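PDB 3CE2: putative peptidase from Chlamydophila abortus, which is probably a zinc-dependent oligopeptidase of the M3B family that degrades a variety of small bioactive peptides. Local coordinates for residues A333-Y338 with T351-L356; T339-L344 with T434-L439; Q359-K364 with D381-V386; K326-Q331 with G392-V397; A374-C379 with A401-H406. All coordinates share one frame; numbering follows the deposited sequence.

Interaction 1: residues A333-Y338 with T351-L356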
# COMPACT_ATOMS: atom_id res chain seq x y z
N ALA A 333 -24.49 7.41 -4.85
CA ALA A 333 -23.24 6.66 -4.78
C ALA A 333 -23.48 5.42 -3.94
O ALA A 333 -23.16 4.30 -4.35
CB ALA A 333 -22.12 7.51 -4.20
N VAL A 334 -24.05 5.63 -2.76
CA VAL A 334 -24.41 4.54 -1.88
C VAL A 334 -25.29 3.47 -2.54
O VAL A 334 -25.01 2.28 -2.46
CB VAL A 334 -25.08 5.05 -0.61
CG1 VAL A 334 -25.44 3.88 0.28
CG2 VAL A 334 -24.14 6.02 0.12
N ASP A 335 -26.36 3.88 -3.22
CA ASP A 335 -27.22 2.90 -3.88
C ASP A 335 -26.41 2.08 -4.86
O ASP A 335 -26.65 0.88 -5.04
CB ASP A 335 -28.37 3.60 -4.62
CG ASP A 335 -29.30 4.32 -3.67
OD1 ASP A 335 -29.28 3.99 -2.47
OD2 ASP A 335 -30.05 5.22 -4.14
N LEU A 336 -25.45 2.73 -5.50
CA LEU A 336 -24.59 2.08 -6.47
C LEU A 336 -23.68 1.05 -5.78
O LEU A 336 -23.64 -0.12 -6.18
CB LEU A 336 -23.77 3.13 -7.23
CG LEU A 336 -23.19 2.68 -8.57
CD1 LEU A 336 -24.28 2.01 -9.42
CD2 LEU A 336 -22.57 3.86 -9.30
N ILE A 337 -22.98 1.49 -4.75
CA ILE A 337 -22.13 0.59 -3.98
C ILE A 337 -22.96 -0.61 -3.55
O ILE A 337 -22.59 -1.76 -3.79
CB ILE A 337 -21.59 1.28 -2.71
CG1 ILE A 337 -20.58 2.37 -3.07
CG2 ILE A 337 -20.94 0.26 -1.78
CD1 ILE A 337 -19.55 1.89 -4.03
N TYR A 338 -24.10 -0.32 -2.93
CA TYR A 338 -24.96 -1.33 -2.36
C TYR A 338 -25.31 -2.46 -3.34
O TYR A 338 -25.24 -3.63 -3.01
CB TYR A 338 -26.23 -0.68 -1.81
CG TYR A 338 -27.07 -1.61 -0.98
CD1 TYR A 338 -26.79 -1.81 0.36
CD2 TYR A 338 -28.15 -2.28 -1.53
CE1 TYR A 338 -27.56 -2.66 1.13
CE2 TYR A 338 -28.93 -3.14 -0.78
CZ TYR A 338 -28.63 -3.32 0.56
OH TYR A 338 -29.39 -4.17 1.32
N THR A 351 -23.98 -3.61 6.61
CA THR A 351 -23.06 -2.97 7.53
C THR A 351 -22.39 -1.73 6.91
O THR A 351 -22.35 -0.68 7.52
CB THR A 351 -22.03 -3.95 8.06
OG1 THR A 351 -22.73 -4.96 8.79
CG2 THR A 351 -21.06 -3.28 9.01
N LEU A 352 -21.91 -1.87 5.68
CA LEU A 352 -21.28 -0.76 4.98
C LEU A 352 -22.27 0.35 4.74
O LEU A 352 -21.95 1.52 4.91
CB LEU A 352 -20.68 -1.22 3.64
CG LEU A 352 -19.96 -0.14 2.85
CD1 LEU A 352 -19.01 0.64 3.76
CD2 LEU A 352 -19.18 -0.76 1.70
N LYS A 353 -23.48 -0.01 4.33
CA LYS A 353 -24.49 0.98 4.06
C LYS A 353 -24.82 1.72 5.36
O LYS A 353 -24.91 2.95 5.37
CB LYS A 353 -25.74 0.36 3.44
CG LYS A 353 -26.71 1.37 2.80
CD LYS A 353 -27.99 0.69 2.38
CE LYS A 353 -29.05 1.67 1.94
NZ LYS A 353 -29.11 1.76 0.46
N GLN A 354 -24.98 0.99 6.46
CA GLN A 354 -25.25 1.63 7.76
C GLN A 354 -24.15 2.59 8.16
O GLN A 354 -24.43 3.66 8.71
CB GLN A 354 -25.47 0.59 8.88
CG GLN A 354 -26.80 -0.17 8.80
CD GLN A 354 -27.93 0.65 8.15
OE1 GLN A 354 -28.37 0.34 7.05
NE2 GLN A 354 -28.37 1.70 8.83
N GLY A 355 -22.90 2.21 7.92
CA GLY A 355 -21.76 3.07 8.23
C GLY A 355 -21.72 4.36 7.42
O GLY A 355 -21.39 5.43 7.93
N LEU A 356 -22.09 4.26 6.16
CA LEU A 356 -22.09 5.39 5.27
C LEU A 356 -23.28 6.31 5.49
O LEU A 356 -23.24 7.47 5.07
CB LEU A 356 -22.09 4.89 3.82
CG LEU A 356 -20.87 4.03 3.51
CD1 LEU A 356 -20.87 3.57 2.05
CD2 LEU A 356 -19.62 4.81 3.85

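Interaction 2: residues T339-L344 with T434-L439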
# COMPACT_ATOMS: atom_id res chain seq x y z
N THR A 339 -25.68 -2.11 -4.56
CA THR A 339 -25.98 -3.16 -5.52
C THR A 339 -24.71 -3.76 -6.13
O THR A 339 -24.68 -4.94 -6.45
CB THR A 339 -26.92 -2.68 -6.66
OG1 THR A 339 -26.35 -1.54 -7.31
CG2 THR A 339 -28.31 -2.33 -6.09
N SER A 340 -23.69 -2.93 -6.28
CA SER A 340 -22.45 -3.39 -6.91
C SER A 340 -21.66 -4.41 -6.08
O SER A 340 -21.00 -5.28 -6.63
CB SER A 340 -21.54 -2.21 -7.23
OG SER A 340 -22.12 -1.40 -8.23
N LEU A 341 -21.74 -4.28 -4.77
CA LEU A 341 -20.99 -5.16 -3.91
C LEU A 341 -21.83 -6.34 -3.42
O LEU A 341 -21.32 -7.17 -2.65
CB LEU A 341 -20.40 -4.38 -2.74
CG LEU A 341 -19.50 -3.20 -3.13
CD1 LEU A 341 -18.80 -2.64 -1.90
CD2 LEU A 341 -18.48 -3.59 -4.18
N SER A 342 -23.07 -6.45 -3.88
CA SER A 342 -23.95 -7.53 -3.40
C SER A 342 -23.35 -8.96 -3.39
O SER A 342 -23.69 -9.77 -2.53
CB SER A 342 -25.35 -7.52 -4.07
OG SER A 342 -25.28 -7.74 -5.47
N PRO A 343 -22.46 -9.28 -4.34
CA PRO A 343 -21.85 -10.61 -4.18
C PRO A 343 -21.07 -10.78 -2.87
O PRO A 343 -20.66 -11.89 -2.55
CB PRO A 343 -20.92 -10.71 -5.38
CG PRO A 343 -21.50 -9.77 -6.38
CD PRO A 343 -22.01 -8.61 -5.56
N LEU A 344 -20.84 -9.70 -2.12
CA LEU A 344 -20.17 -9.84 -0.84
C LEU A 344 -21.17 -10.18 0.26
O LEU A 344 -20.80 -10.36 1.43
CB LEU A 344 -19.41 -8.57 -0.49
CG LEU A 344 -18.26 -8.23 -1.44
CD1 LEU A 344 -17.51 -7.05 -0.91
CD2 LEU A 344 -17.34 -9.40 -1.61
N THR A 434 -8.87 -3.07 -3.12
CA THR A 434 -8.72 -3.37 -4.53
C THR A 434 -9.85 -4.27 -4.99
O THR A 434 -10.47 -4.01 -6.03
CB THR A 434 -7.35 -4.02 -4.81
OG1 THR A 434 -6.31 -3.06 -4.60
CG2 THR A 434 -7.28 -4.51 -6.24
N LEU A 435 -10.15 -5.30 -4.21
CA LEU A 435 -11.29 -6.17 -4.51
C LEU A 435 -12.58 -5.37 -4.65
O LEU A 435 -13.32 -5.56 -5.60
CB LEU A 435 -11.44 -7.27 -3.46
CG LEU A 435 -12.57 -8.30 -3.68
CD1 LEU A 435 -12.20 -9.68 -3.15
CD2 LEU A 435 -13.90 -7.85 -3.11
N ASN A 436 -12.85 -4.46 -3.72
CA ASN A 436 -14.01 -3.58 -3.89
C ASN A 436 -13.99 -2.74 -5.18
O ASN A 436 -15.01 -2.64 -5.85
CB ASN A 436 -14.23 -2.67 -2.66
CG ASN A 436 -14.89 -3.40 -1.52
OD1 ASN A 436 -15.13 -4.60 -1.59
ND2 ASN A 436 -15.18 -2.69 -0.44
N GLU A 437 -12.86 -2.14 -5.52
CA GLU A 437 -12.78 -1.38 -6.77
C GLU A 437 -13.19 -2.28 -7.90
O GLU A 437 -14.00 -1.90 -8.72
CB GLU A 437 -11.37 -0.91 -7.05
CG GLU A 437 -10.99 0.42 -6.43
CD GLU A 437 -9.48 0.62 -6.41
OE1 GLU A 437 -8.88 0.82 -7.49
OE2 GLU A 437 -8.88 0.54 -5.31
N MET A 438 -12.59 -3.46 -7.95
CA MET A 438 -12.77 -4.40 -9.07
C MET A 438 -14.20 -4.91 -9.18
O MET A 438 -14.77 -4.94 -10.25
CB MET A 438 -11.78 -5.56 -8.95
CG MET A 438 -10.32 -5.11 -9.16
SD MET A 438 -10.00 -4.67 -10.88
CE MET A 438 -9.05 -3.17 -10.72
N LEU A 439 -14.76 -5.31 -8.05
CA LEU A 439 -16.15 -5.71 -7.97
C LEU A 439 -17.07 -4.62 -8.52
O LEU A 439 -17.97 -4.91 -9.29
CB LEU A 439 -16.50 -5.97 -6.51
CG LEU A 439 -17.85 -6.63 -6.19
CD1 LEU A 439 -18.31 -7.64 -7.27
CD2 LEU A 439 -17.77 -7.27 -4.79

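Interaction 3: residues Q359-K364 with D381-V386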
# COMPACT_ATOMS: atom_id res chain seq x y z
N GLN A 359 -24.57 5.46 10.85
CA GLN A 359 -23.64 5.16 11.94
C GLN A 359 -22.58 6.26 12.13
O GLN A 359 -21.79 6.19 13.08
CB GLN A 359 -22.96 3.80 11.69
CG GLN A 359 -23.46 2.65 12.56
CD GLN A 359 -24.95 2.77 12.91
OE1 GLN A 359 -25.31 3.05 14.06
NE2 GLN A 359 -25.82 2.57 11.91
N GLY A 360 -22.56 7.24 11.23
CA GLY A 360 -21.57 8.32 11.32
C GLY A 360 -20.11 7.96 11.04
O GLY A 360 -19.20 8.51 11.65
N TRP A 361 -19.88 7.04 10.12
CA TRP A 361 -18.52 6.66 9.77
C TRP A 361 -17.83 7.75 8.92
O TRP A 361 -16.62 7.97 9.02
CB TRP A 361 -18.55 5.37 8.96
CG TRP A 361 -18.85 4.15 9.75
CD1 TRP A 361 -19.40 4.09 11.01
CD2 TRP A 361 -18.63 2.80 9.34
NE1 TRP A 361 -19.52 2.79 11.40
CE2 TRP A 361 -19.07 1.97 10.39
CE3 TRP A 361 -18.11 2.22 8.19
CZ2 TRP A 361 -19.00 0.58 10.32
CZ3 TRP A 361 -18.04 0.84 8.11
CH2 TRP A 361 -18.48 0.03 9.17
N VAL A 362 -18.63 8.40 8.09
CA VAL A 362 -18.15 9.20 6.99
C VAL A 362 -18.20 10.69 7.22
O VAL A 362 -19.25 11.24 7.51
CB VAL A 362 -19.06 9.01 5.80
CG1 VAL A 362 -18.26 9.14 4.53
CG2 VAL A 362 -19.74 7.66 5.89
N ASP A 363 -17.07 11.35 7.04
CA ASP A 363 -17.10 12.78 6.79
C ASP A 363 -17.18 13.03 5.28
O ASP A 363 -16.19 12.90 4.57
CB ASP A 363 -15.85 13.42 7.38
CG ASP A 363 -16.13 14.81 7.90
OD1 ASP A 363 -16.86 14.95 8.90
OD2 ASP A 363 -15.61 15.76 7.29
N LYS A 364 -18.36 13.38 4.79
CA LYS A 364 -18.61 13.34 3.34
C LYS A 364 -17.97 14.35 2.38
O LYS A 364 -17.56 13.98 1.27
CB LYS A 364 -20.12 13.39 3.08
CG LYS A 364 -20.85 12.19 3.61
CD LYS A 364 -22.33 12.29 3.32
CE LYS A 364 -23.11 11.53 4.33
NZ LYS A 364 -24.18 12.43 4.80
N ASP A 381 -10.87 0.70 19.43
CA ASP A 381 -12.07 1.05 20.19
C ASP A 381 -13.20 1.77 19.42
O ASP A 381 -14.34 1.80 19.87
CB ASP A 381 -11.67 1.80 21.46
CG ASP A 381 -10.91 0.89 22.43
OD1 ASP A 381 -11.50 -0.14 22.85
OD2 ASP A 381 -9.74 1.19 22.76
N SER A 382 -12.88 2.30 18.24
CA SER A 382 -13.85 3.05 17.44
C SER A 382 -14.42 2.22 16.30
O SER A 382 -13.90 1.16 15.97
CB SER A 382 -13.15 4.26 16.84
OG SER A 382 -11.91 3.90 16.24
N HIS A 383 -15.49 2.70 15.68
CA HIS A 383 -15.85 2.14 14.40
C HIS A 383 -14.87 2.77 13.41
O HIS A 383 -14.08 3.61 13.82
CB HIS A 383 -17.32 2.36 14.03
CG HIS A 383 -17.87 3.68 14.45
ND1 HIS A 383 -18.81 3.80 15.45
CD2 HIS A 383 -17.63 4.93 13.99
CE1 HIS A 383 -19.12 5.08 15.60
NE2 HIS A 383 -18.42 5.78 14.72
N PRO A 384 -14.87 2.31 12.14
CA PRO A 384 -13.93 2.91 11.19
C PRO A 384 -14.41 4.31 10.82
O PRO A 384 -15.59 4.62 10.90
CB PRO A 384 -13.99 1.97 9.99
CG PRO A 384 -15.29 1.26 10.10
CD PRO A 384 -15.69 1.25 11.53
N TYR A 385 -13.48 5.18 10.45
CA TYR A 385 -13.85 6.52 10.10
C TYR A 385 -13.32 6.75 8.72
O TYR A 385 -12.15 6.46 8.43
CB TYR A 385 -13.27 7.51 11.11
CG TYR A 385 -14.07 7.58 12.40
CD1 TYR A 385 -15.37 8.08 12.39
CD2 TYR A 385 -13.52 7.18 13.63
CE1 TYR A 385 -16.13 8.17 13.57
CE2 TYR A 385 -14.27 7.26 14.81
CZ TYR A 385 -15.58 7.76 14.77
OH TYR A 385 -16.36 7.87 15.89
N VAL A 386 -14.19 7.20 7.85
CA VAL A 386 -13.79 7.45 6.49
C VAL A 386 -13.82 8.94 6.23
O VAL A 386 -14.89 9.57 6.32
CB VAL A 386 -14.77 6.82 5.52
CG1 VAL A 386 -14.34 7.11 4.11
CG2 VAL A 386 -14.84 5.36 5.75

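Interaction 4: residues K326-Q331 with G392-V397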
# COMPACT_ATOMS: atom_id res chain seq x y z
N LYS A 326 -21.42 10.92 -15.97
CA LYS A 326 -22.54 11.14 -15.05
C LYS A 326 -22.12 11.75 -13.71
O LYS A 326 -20.94 11.81 -13.38
CB LYS A 326 -23.29 9.82 -14.84
CG LYS A 326 -23.56 9.06 -16.15
CD LYS A 326 -23.69 7.52 -15.98
CE LYS A 326 -25.14 7.06 -15.72
NZ LYS A 326 -25.60 7.17 -14.29
N LYS A 327 -23.10 12.22 -12.96
CA LYS A 327 -22.86 12.77 -11.64
C LYS A 327 -23.76 12.08 -10.62
O LYS A 327 -24.93 11.83 -10.90
CB LYS A 327 -23.12 14.27 -11.65
CG LYS A 327 -22.19 15.03 -12.58
CD LYS A 327 -20.74 15.05 -12.05
CE LYS A 327 -19.78 15.68 -13.07
NZ LYS A 327 -18.61 16.31 -12.39
N TYR A 328 -23.22 11.78 -9.45
CA TYR A 328 -23.94 11.00 -8.45
C TYR A 328 -24.08 11.79 -7.17
O TYR A 328 -23.10 12.33 -6.66
CB TYR A 328 -23.18 9.70 -8.16
CG TYR A 328 -23.05 8.75 -9.34
CD1 TYR A 328 -23.98 7.72 -9.51
CD2 TYR A 328 -22.02 8.87 -10.28
CE1 TYR A 328 -23.89 6.84 -10.59
CE2 TYR A 328 -21.93 7.99 -11.36
CZ TYR A 328 -22.87 6.98 -11.50
OH TYR A 328 -22.83 6.08 -12.55
N THR A 329 -25.29 11.85 -6.62
CA THR A 329 -25.42 12.36 -5.26
C THR A 329 -24.77 11.36 -4.31
O THR A 329 -24.51 10.22 -4.68
CB THR A 329 -26.90 12.53 -4.81
OG1 THR A 329 -27.57 11.27 -4.90
CG2 THR A 329 -27.61 13.55 -5.66
N PHE A 330 -24.51 11.78 -3.08
CA PHE A 330 -24.00 10.83 -2.13
C PHE A 330 -24.95 9.64 -2.10
O PHE A 330 -24.54 8.49 -2.30
CB PHE A 330 -23.83 11.44 -0.75
CG PHE A 330 -22.95 10.61 0.14
CD1 PHE A 330 -21.56 10.65 -0.01
CD2 PHE A 330 -23.51 9.73 1.06
CE1 PHE A 330 -20.75 9.87 0.77
CE2 PHE A 330 -22.71 8.95 1.85
CZ PHE A 330 -21.32 9.02 1.71
N GLN A 331 -26.23 9.92 -1.88
CA GLN A 331 -27.26 8.91 -1.86
C GLN A 331 -27.07 7.97 -3.02
O GLN A 331 -27.02 6.76 -2.84
CB GLN A 331 -28.65 9.53 -1.94
CG GLN A 331 -29.75 8.57 -1.47
CD GLN A 331 -29.29 7.66 -0.32
OE1 GLN A 331 -28.88 8.14 0.75
NE2 GLN A 331 -29.32 6.35 -0.55
N GLY A 392 -18.83 13.90 -6.56
CA GLY A 392 -19.96 13.45 -7.38
C GLY A 392 -19.62 12.71 -8.65
O GLY A 392 -20.51 12.40 -9.44
N THR A 393 -18.35 12.40 -8.87
CA THR A 393 -17.92 11.73 -10.11
C THR A 393 -17.82 10.22 -9.90
O THR A 393 -17.85 9.73 -8.77
CB THR A 393 -16.52 12.21 -10.57
OG1 THR A 393 -15.53 11.74 -9.64
CG2 THR A 393 -16.43 13.77 -10.67
N LEU A 394 -17.67 9.48 -11.00
CA LEU A 394 -17.47 8.05 -10.91
C LEU A 394 -16.18 7.71 -10.14
O LEU A 394 -16.16 6.75 -9.37
CB LEU A 394 -17.44 7.41 -12.31
CG LEU A 394 -17.46 5.87 -12.37
CD1 LEU A 394 -18.73 5.30 -11.73
CD2 LEU A 394 -17.28 5.35 -13.80
N TYR A 395 -15.12 8.50 -10.35
CA TYR A 395 -13.92 8.36 -9.54
C TYR A 395 -14.24 8.43 -8.05
O TYR A 395 -13.78 7.59 -7.28
CB TYR A 395 -12.88 9.42 -9.90
CG TYR A 395 -11.69 9.39 -8.97
CD1 TYR A 395 -10.69 8.40 -9.10
CD2 TYR A 395 -11.57 10.32 -7.93
CE1 TYR A 395 -9.58 8.35 -8.23
CE2 TYR A 395 -10.48 10.28 -7.05
CZ TYR A 395 -9.48 9.30 -7.20
OH TYR A 395 -8.42 9.28 -6.31
N ASP A 396 -15.05 9.41 -7.65
CA ASP A 396 -15.55 9.52 -6.27
C ASP A 396 -16.17 8.23 -5.77
O ASP A 396 -15.81 7.71 -4.70
CB ASP A 396 -16.60 10.63 -6.16
CG ASP A 396 -16.00 12.02 -6.05
OD1 ASP A 396 -15.42 12.34 -4.99
OD2 ASP A 396 -16.16 12.81 -7.01
N VAL A 397 -17.14 7.71 -6.52
CA VAL A 397 -17.84 6.49 -6.14
C VAL A 397 -16.85 5.37 -5.82
O VAL A 397 -16.97 4.70 -4.80
CB VAL A 397 -18.82 6.05 -7.23
CG1 VAL A 397 -19.60 4.84 -6.77
CG2 VAL A 397 -19.76 7.18 -7.56

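Interaction 5: residues A374-C379 with A401-H406. With ZN (zinc ion), chain D.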
# COMPACT_ATOMS: atom_id res chain seq x y z
N ALA A 374 -8.58 11.23 0.53
CA ALA A 374 -9.43 10.25 1.23
C ALA A 374 -8.65 9.20 2.02
O ALA A 374 -7.49 8.89 1.71
CB ALA A 374 -10.35 9.56 0.24
N TYR A 375 -9.29 8.65 3.05
CA TYR A 375 -8.69 7.57 3.84
C TYR A 375 -9.69 6.90 4.78
O TYR A 375 -10.81 7.37 4.95
CB TYR A 375 -7.49 8.07 4.66
CG TYR A 375 -7.84 9.06 5.75
CD1 TYR A 375 -8.62 8.68 6.85
CD2 TYR A 375 -7.37 10.38 5.69
CE1 TYR A 375 -8.93 9.60 7.87
CE2 TYR A 375 -7.67 11.31 6.70
CZ TYR A 375 -8.45 10.91 7.78
OH TYR A 375 -8.75 11.84 8.77
N SER A 376 -9.24 5.79 5.38
CA SER A 376 -9.93 5.12 6.47
C SER A 376 -9.03 5.12 7.67
O SER A 376 -7.82 4.93 7.55
CB SER A 376 -10.19 3.67 6.11
OG SER A 376 -10.43 3.57 4.73
N SER A 377 -9.61 5.29 8.84
CA SER A 377 -8.82 5.31 10.04
C SER A 377 -9.74 4.86 11.16
O SER A 377 -10.86 4.44 10.91
CB SER A 377 -8.25 6.72 10.29
OG SER A 377 -7.51 6.78 11.50
N GLY A 378 -9.27 4.96 12.39
CA GLY A 378 -10.03 4.51 13.54
C GLY A 378 -9.04 3.74 14.36
O GLY A 378 -7.86 3.66 14.01
N CYS A 379 -9.48 3.17 15.47
CA CYS A 379 -8.58 2.30 16.22
C CYS A 379 -9.43 1.21 16.79
O CYS A 379 -10.63 1.12 16.48
CB CYS A 379 -7.89 3.06 17.35
SG CYS A 379 -9.09 3.84 18.45
N ALA A 401 -15.84 2.95 -2.60
CA ALA A 401 -15.65 1.50 -2.67
C ALA A 401 -14.29 1.10 -2.12
O ALA A 401 -14.17 0.11 -1.39
CB ALA A 401 -15.84 0.97 -4.09
N HIS A 402 -13.26 1.88 -2.44
CA HIS A 402 -11.91 1.62 -1.94
C HIS A 402 -11.83 1.77 -0.41
O HIS A 402 -11.40 0.86 0.30
CB HIS A 402 -10.95 2.60 -2.61
CG HIS A 402 -9.51 2.35 -2.33
ND1 HIS A 402 -8.69 1.65 -3.19
CD2 HIS A 402 -8.72 2.74 -1.30
CE1 HIS A 402 -7.46 1.62 -2.71
NE2 HIS A 402 -7.45 2.26 -1.55
N GLU A 403 -12.24 2.94 0.08
CA GLU A 403 -12.16 3.23 1.50
C GLU A 403 -13.11 2.34 2.28
O GLU A 403 -12.81 1.93 3.40
CB GLU A 403 -12.42 4.71 1.79
CG GLU A 403 -11.38 5.65 1.18
CD GLU A 403 -9.93 5.26 1.51
OE1 GLU A 403 -9.70 4.45 2.44
OE2 GLU A 403 -9.00 5.76 0.85
N GLY A 404 -14.26 2.03 1.69
CA GLY A 404 -15.20 1.06 2.29
C GLY A 404 -14.55 -0.31 2.48
O GLY A 404 -14.78 -1.01 3.47
N GLY A 405 -13.71 -0.68 1.53
CA GLY A 405 -12.93 -1.88 1.66
C GLY A 405 -12.01 -1.89 2.87
O GLY A 405 -12.06 -2.84 3.66
N HIS A 406 -11.14 -0.87 3.00
CA HIS A 406 -10.22 -0.81 4.16
C HIS A 406 -11.04 -0.82 5.42
O HIS A 406 -10.70 -1.47 6.40
CB HIS A 406 -9.40 0.50 4.21
CG HIS A 406 -8.35 0.61 3.17
ND1 HIS A 406 -7.49 -0.42 2.85
CD2 HIS A 406 -7.97 1.66 2.40
CE1 HIS A 406 -6.66 -0.03 1.91
NE2 HIS A 406 -6.93 1.23 1.61
ZN ZN D . -5.97 2.19 -0.09

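Interaction 1: residues A333-Y338 with T351-L356
Val334 and Ile337 on one helix and Leu352 and Leu356 on the other fill the buried side of this contact. Ile337 puts CG2 against Leu352 CD2 at 4.0 Å, the two side chains meeting at about a right angle. Val334 divides its methyls: CG2 turns to Leu356 CB at 4.4 Å, while CG1 sits 3.8 Å from Lys353 CG. The backbones belong to a helical hairpin in which helices 330-340 and 345-357 run antiparallel, their local axes 10.3 Å apart at 167°. Helix 394-416 adjoins this buried side, Ala401 touching Ile337.

The close-packed part is the Lys353 chain, whose methylenes lie against Val334 and Tyr338. Lys353 reaches across the Tyr338 ring, with CD 3.4 Å from Tyr338 CD1, and the bend at its last torsion (chi4 99°) carries the amine over the ring face. NZ stands 4.5 Å from the ring centroid of Tyr338, a cation-pi contact displaced toward the rim. The solvent side is looser: there the same NZ of Lys353 makes only a long salt bridge, 3.7 Å, to OD1 of the exposed Asp335. The Tyr338 hydroxyl is hydrogen-bonded to Asp350 OD1.

Interaction 2: residues T339-L344 with T434-L439
The flat amide of Asn436 carries Leu341 CD1 over one face, 3.9 Å from Asn436 ND2, and beyond its oxygen lies Leu344 CD1, 3.5 Å from Asn436 OD1 and raised toward that same face. The amide nitrogen bonds to Ala401 O and Tyr348 OH, so the group is held in orientation by helix 394-416 and helix 345-357 while one leucine methyl covers a face and another lies beyond the oxygen. Here the turn that ends helix 330-340 packs on helix 431-447 of the M3 peptidase fold, the helix that follows the zinc ligand Glu430. The turn runs on as a short 3-10 segment, 342-344, and brings Leu341, Pro343 and Leu344 round Leu439.

Leu439 is the side chain they surround. With CG anti to its backbone N (chi1 -170°), its branches point into the turn: CG sits 3.7 Å from Leu341 CD2, CD1 lies 3.9 Å from Pro343 CG, and CD2 slides past Leu344 CG at 3.5 Å, the two side chains running in opposite directions. Ser340 contributes only its carbonyl to the same group, and that oxygen accepts from Ser443 OG farther along the helix. At the Leu435 end, the last touch is between methyls, Leu344 CD2 to Leu435 CD2 at 4.1 Å.

Interaction 3: residues Q359-K364 with D381-V386
His383 begins the contact by laying its imidazole beside the indole of Trp361. Its CG sits between the backbone N and the carbonyl carbon (chi1 37°), which turns the ring back toward 359-364. The planes of the imidazole and the five-membered ring of Trp361 are only 19° from parallel, but they are slid apart, centroids 4.8 Å away from each other, so overlap is slight. His383 CB adds a 3.5 Å touch to Trp361 NE1.

Pro384 comes next and takes the indole face itself. Its CG stands 3.4 Å from the centroid of the six-membered ring of Trp361, only 10° off the normal, a CH-pi contact over the face of that ring, while CD rests over the CE2-CZ2 side.

On the side of the chain away from Pro384, the Tyr385 ring has the carbonyl oxygens of Gly360 and Trp361 at its edge, near the ring plane; its hydroxyl bonds to Asp25 O. Tyr385 CA also makes a CA-H...O contact with Trp361 O at 3.3 Å.

Val386 completes the backbone pairing. Its N donates to Trp361 O at 2.8 Å, approaching from well above the carbonyl plane, and its O accepts from Asp363 N at 2.9 Å, nearly straight on to the carbonyl. Between these bonds Val362 and Val386 share one face of the sheet, with Val362 CG1 4.3 Å from Val386 CB, and Val386 also touches Glu403. The pairing is a parallel bridge in a small mixed sheet, with strand 385-387 central, packed against the zinc-binding helix of this metallopeptidase.

Interaction 4: residues K326-Q331 with G392-V397
The N terminus of helix 394-416, the helix that farther on bears the zinc-binding histidines, is where Gly392 receives Tyr328 from the approach to helix 330-340. Tyr328 N donates to Gly392 O at 2.8 Å, with the donor tilted a little from the carbonyl plane, and Lys327 CA gives that oxygen a CA-H...O contact at 3.2 Å. In return Gly392 CA lies 3.4 Å from Tyr328 O, itself bonded by Tyr390 OH. Gly392 has phi 110°, a region reached readily by glycine, and the two chains come close here without a side chain between them.

Behind this backbone pairing sits a capping box. Thr393, the N-cap, has OG1 between its backbone N and carbonyl carbon (chi1 69°), where it accepts from Asp396 N at 3.1 Å. The same hydroxyl donates to Asp396 OD2, and Thr393 N donates to that oxygen from its anti side, so the threonine and the aspartate tie each other's backbone amides at the helix start. Thr391 OG1 is a further partner of OD2.

The side chains fan out over this start. Lys327, bent at its second torsion, runs alongside Thr393 and brings NZ within 3.8 Å of its CG2. Tyr328 lies across Val397 at about a right angle, CD2 3.9 Å from Val397 CG2, and beside Leu394, with which it points the same way; CE2 is 4.2 Å from Leu394 CD1. Met444 of helix 431-447 touches both Tyr328 and Leu394.

Interaction 5: residues A374-C379 with A401-H406
Glu403 starts with CG anti to its carbonyl carbon (chi1 -64°) and then bends at the second torsion (chi2 -51°), carrying the carboxylate out toward strand 375-377, where Ser376 lies. Ser376 keeps OG beside its own backbone N, and from there the hydroxyl donates to Glu403 OE1 at 2.6 Å, meeting the oxygen on its anti side. The serine OG also lies at the edge of the His406 ring, in its plane, 3.3 Å from His406 CB. Farther back on the strand, Ala374 CB is 4.1 Å from Glu403 OE2, so the strand backbone and this methyl wall off one flank of the carboxylate.

The helix carries the HExxH motif. His402 NE2 binds the zinc ion at 2.1 Å and His406 NE2 at 2.2 Å, with Glu430 as the third protein ligand; His402 ND1 is paired with the second-shell Glu437, modelled too close to be relied on. Glu403 does not bind the metal, its OE2 standing 4.8 Å from the zinc ion. With one oxygen held by Ser376 and the carboxylate beside the metal, the geometry is consistent with the general-base glutamate that HExxH peptidases use to activate a zinc-bound water.

How the interactions relate
Following the chain from the N terminus, interaction 4 opens first, at 326-331, and helix 330-340 then supplies one side of interaction 1 and, at its end, of interaction 2. Interaction 1 closes at helix 345-357, nested within interaction 4. Interaction 3 opens at 359-364 and crosses interaction 5, since 374-379 lies between its ends; both reach the same small sheet. Interaction 3 also nests inside interaction 4. The long loop of interaction 4 shuts at 392-397, crossing interaction 5, which closes just beyond on the same helix. Interaction 2 closes last, at 434-439, enclosing interactions 3 and 5 and crossing 1 and 4, thereby joining hairpin, sheet and zinc helix to helix 431-447.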